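Local atomic coordinates of glutaminase 1 (Escherichia coli, PDB entry 1U60), a protein that catalyses the hydrolysis of L-glutamine to L-glutamate and ammonium. Residues 264-269 and 294-299. Sequence-based numbering, arbitrary orientation.
Sequences GGILAV and KMVASV. With EDO (1,2-ethanediol), chain E.
Within 294-299, Val-296 is the one residue that touches 264-269, meeting Ile-266 and Ala-268; the 130 Å² buried between the segments comes from methyl-to-methyl contacts and one methyl resting against a carbonyl O, with no polar bond between them. In sequence order the helical segment begins with Lys-294, which donates a hydrogen bond from NZ to O2 of a 1,2-ethanediol at 3.2 Å, probably left from the crystallisation liquor. Met-295 turns instead to Ala-278 of the adjacent strand 274-279 and Val-43 of strand 42-47, the next one across.

Val-296 follows, and its two methyls divide the work. CG1, which chi1 of 169° sets trans to the backbone N, reaches CB of Ala-268 at 3.7 Å, while CG2 lies 3.8 Å from CG2 of Ile-266 and equally far from the Ile-266 carbonyl O. The valine thus straddles two alternate strand residues that face the helix. The closest backbone approach, Ala-268 CA to Val-296 CA, is 7.2 Å. Ile-266 offers its CG2 branch; its CG1 arm, anti to the carbonyl carbon (chi1 -62°), carries CD1 away from the helix.

Ser-298 N closes the helical turn onto Lys-294 O at 2.9 Å, and Val-299 packs on Ile-276, Val-43 and Ile-45. Leu-267, between the two contact residues, points the other way, onto Leu-205 and Leu-208 of helix 202-213. Helix 290-303 therefore packs on one face of the five-stranded antiparallel sheet and helix 202-213 on the other, the layered alpha/beta/alpha sandwich of the serine beta-lactamase-like fold to which glutaminases belong.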
ATOM      1  N   GLY A 264     -12.883  -2.170 -18.051  1.00  8.28           N
ATOM      2  CA  GLY A 264     -13.116  -0.748 -17.768  1.00  9.38           C
ATOM      3  C   GLY A 264     -13.673  -0.420 -16.397  1.00  9.23           C
ATOM      4  O   GLY A 264     -13.990   0.713 -16.117  1.00  9.32           O
ATOM      5  N   GLY A 265     -13.791  -1.416 -15.534  1.00  9.55           N
ATOM      6  CA  GLY A 265     -14.241  -1.237 -14.173  1.00  8.52           C
ATOM      7  C   GLY A 265     -13.174  -0.764 -13.229  1.00  7.77           C
ATOM      8  O   GLY A 265     -11.997  -1.117 -13.379  1.00  7.64           O
ATOM      9  N   ILE A 266     -13.575   0.091 -12.292  1.00  8.94           N
ATOM     10  CA  ILE A 266     -12.763   0.546 -11.183  1.00  7.61           C
ATOM     11  C   ILE A 266     -13.608   0.409  -9.948  1.00  8.90           C
ATOM     12  O   ILE A 266     -14.732   0.906  -9.902  1.00  9.79           O
ATOM     13  CB  ILE A 266     -12.319   2.041 -11.357  1.00  8.54           C
ATOM     14  CG1 ILE A 266     -11.451   2.234 -12.625  1.00  9.08           C
ATOM     15  CG2 ILE A 266     -11.560   2.567 -10.121  1.00  9.62           C
ATOM     16  CD1 ILE A 266     -10.119   1.564 -12.633  1.00  9.57           C
ATOM     17  N   LEU A 267     -13.046  -0.261  -8.948  1.00  7.97           N
ATOM     18  CA  LEU A 267     -13.707  -0.401  -7.638  1.00  9.01           C
ATOM     19  C   LEU A 267     -12.879   0.273  -6.575  1.00  9.41           C
ATOM     20  O   LEU A 267     -11.642   0.149  -6.549  1.00  9.68           O
ATOM     21  CB  LEU A 267     -13.776  -1.878  -7.315  1.00 10.01           C
ATOM     22  CG  LEU A 267     -14.222  -2.295  -5.891  1.00 14.32           C
ATOM     23  CD1 LEU A 267     -15.686  -1.921  -5.676  1.00 17.23           C
ATOM     24  CD2 LEU A 267     -13.956  -3.778  -5.716  1.00 16.02           C
ATOM     25  N   ALA A 268     -13.546   0.933  -5.641  1.00  9.92           N
ATOM     26  CA  ALA A 268     -12.893   1.329  -4.422  1.00  9.74           C
ATOM     27  C   ALA A 268     -13.762   1.029  -3.206  1.00 10.29           C
ATOM     28  O   ALA A 268     -14.987   1.037  -3.284  1.00 10.75           O
ATOM     29  CB  ALA A 268     -12.584   2.778  -4.464  1.00 10.94           C
ATOM     30  N   VAL A 269     -13.122   0.777  -2.074  1.00  8.49           N
ATOM     31  CA  VAL A 269     -13.844   0.463  -0.839  1.00  7.62           C
ATOM     32  C   VAL A 269     -13.559   1.520   0.210  1.00  8.63           C
ATOM     33  O   VAL A 269     -12.414   1.817   0.491  1.00  7.53           O
ATOM     34  CB  VAL A 269     -13.395  -0.925  -0.312  1.00  7.48           C
ATOM     35  CG1 VAL A 269     -14.147  -1.241   0.984  1.00  7.99           C
ATOM     36  CG2 VAL A 269     -13.642  -1.949  -1.392  1.00 10.48           C
ATOM     37  N   LYS A 294     -11.181   8.548 -12.659  1.00 10.85           N
ATOM     38  CA  LYS A 294     -11.512   9.930 -12.325  1.00 11.15           C
ATOM     39  C   LYS A 294     -12.878  10.011 -11.645  1.00 10.46           C
ATOM     40  O   LYS A 294     -13.041  10.750 -10.706  1.00 11.28           O
ATOM     41  CB  LYS A 294     -11.422  10.843 -13.588  1.00 11.82           C
ATOM     42  CG  LYS A 294      -9.980  11.085 -14.018  1.00 15.52           C
ATOM     43  CD  LYS A 294      -9.146  12.034 -13.085  1.00 20.15           C
ATOM     44  CE  LYS A 294      -7.599  11.792 -13.258  1.00 24.85           C
ATOM     45  NZ  LYS A 294      -6.884  12.877 -14.001  1.00 31.54           N
ATOM     46  N   MET A 295     -13.847   9.224 -12.093  1.00  8.87           N
ATOM     47  CA  MET A 295     -15.175   9.295 -11.516  1.00  8.75           C
ATOM     48  C   MET A 295     -15.166   8.736 -10.063  1.00  9.79           C
ATOM     49  O   MET A 295     -15.794   9.297  -9.185  1.00 10.51           O
ATOM     50  CB  MET A 295     -16.205   8.563 -12.398  1.00 10.16           C
ATOM     51  CG  MET A 295     -16.542   9.400 -13.645  1.00  9.29           C
ATOM     52  SD  MET A 295     -17.899   8.611 -14.597  1.00 11.22           S
ATOM     53  CE  MET A 295     -17.158   7.359 -15.299  1.00 11.93           C
ATOM     54  N   VAL A 296     -14.476   7.616  -9.820  1.00  9.60           N
ATOM     55  CA  VAL A 296     -14.372   7.080  -8.460  1.00  8.67           C
ATOM     56  C   VAL A 296     -13.612   8.048  -7.548  1.00  8.96           C
ATOM     57  O   VAL A 296     -14.063   8.316  -6.422  1.00  8.30           O
ATOM     58  CB  VAL A 296     -13.710   5.701  -8.450  1.00  8.21           C
ATOM     59  CG1 VAL A 296     -13.362   5.288  -7.041  1.00  8.26           C
ATOM     60  CG2 VAL A 296     -14.651   4.614  -9.118  1.00  9.75           C
ATOM     61  N   ALA A 297     -12.470   8.554  -8.022  1.00  9.36           N
ATOM     62  CA  ALA A 297     -11.714   9.532  -7.251  1.00  9.82           C
ATOM     63  C   ALA A 297     -12.561  10.746  -6.910  1.00 10.35           C
ATOM     64  O   ALA A 297     -12.504  11.286  -5.814  1.00 10.30           O
ATOM     65  CB  ALA A 297     -10.453   9.950  -8.022  1.00 11.30           C
ATOM     66  N   SER A 298     -13.362  11.200  -7.884  1.00  9.89           N
ATOM     67  CA  SER A 298     -14.216  12.361  -7.663  1.00  9.47           C
ATOM     68  C   SER A 298     -15.232  12.140  -6.534  1.00  9.28           C
ATOM     69  O   SER A 298     -15.376  12.950  -5.634  1.00  9.76           O
ATOM     70  CB  SER A 298     -14.943  12.736  -8.953  1.00 10.22           C
ATOM     71  OG  SER A 298     -15.827  13.834  -8.676  1.00 12.67           O
ATOM     72  N   VAL A 299     -15.926  10.996  -6.539  1.00  9.33           N
ATOM     73  CA  VAL A 299     -16.879  10.707  -5.503  1.00 10.27           C
ATOM     74  C   VAL A 299     -16.171  10.708  -4.137  1.00 11.17           C
ATOM     75  O   VAL A 299     -16.644  11.324  -3.162  1.00 10.28           O
ATOM     76  CB  VAL A 299     -17.591   9.361  -5.768  1.00 10.52           C
ATOM     77  CG1 VAL A 299     -18.507   8.929  -4.561  1.00  9.38           C
ATOM     78  CG2 VAL A 299     -18.437   9.420  -7.045  1.00 11.58           C
TER
HETATM   79  C1  EDO E1203      -3.977  11.069 -16.105  1.00 41.35           C
HETATM   80  O1  EDO E1203      -3.145  10.815 -17.230  1.00 41.73           O
HETATM   81  C2  EDO E1203      -3.152  11.115 -14.833  1.00 41.59           C
HETATM   82  O2  EDO E1203      -4.025  11.537 -13.811  1.00 38.61           O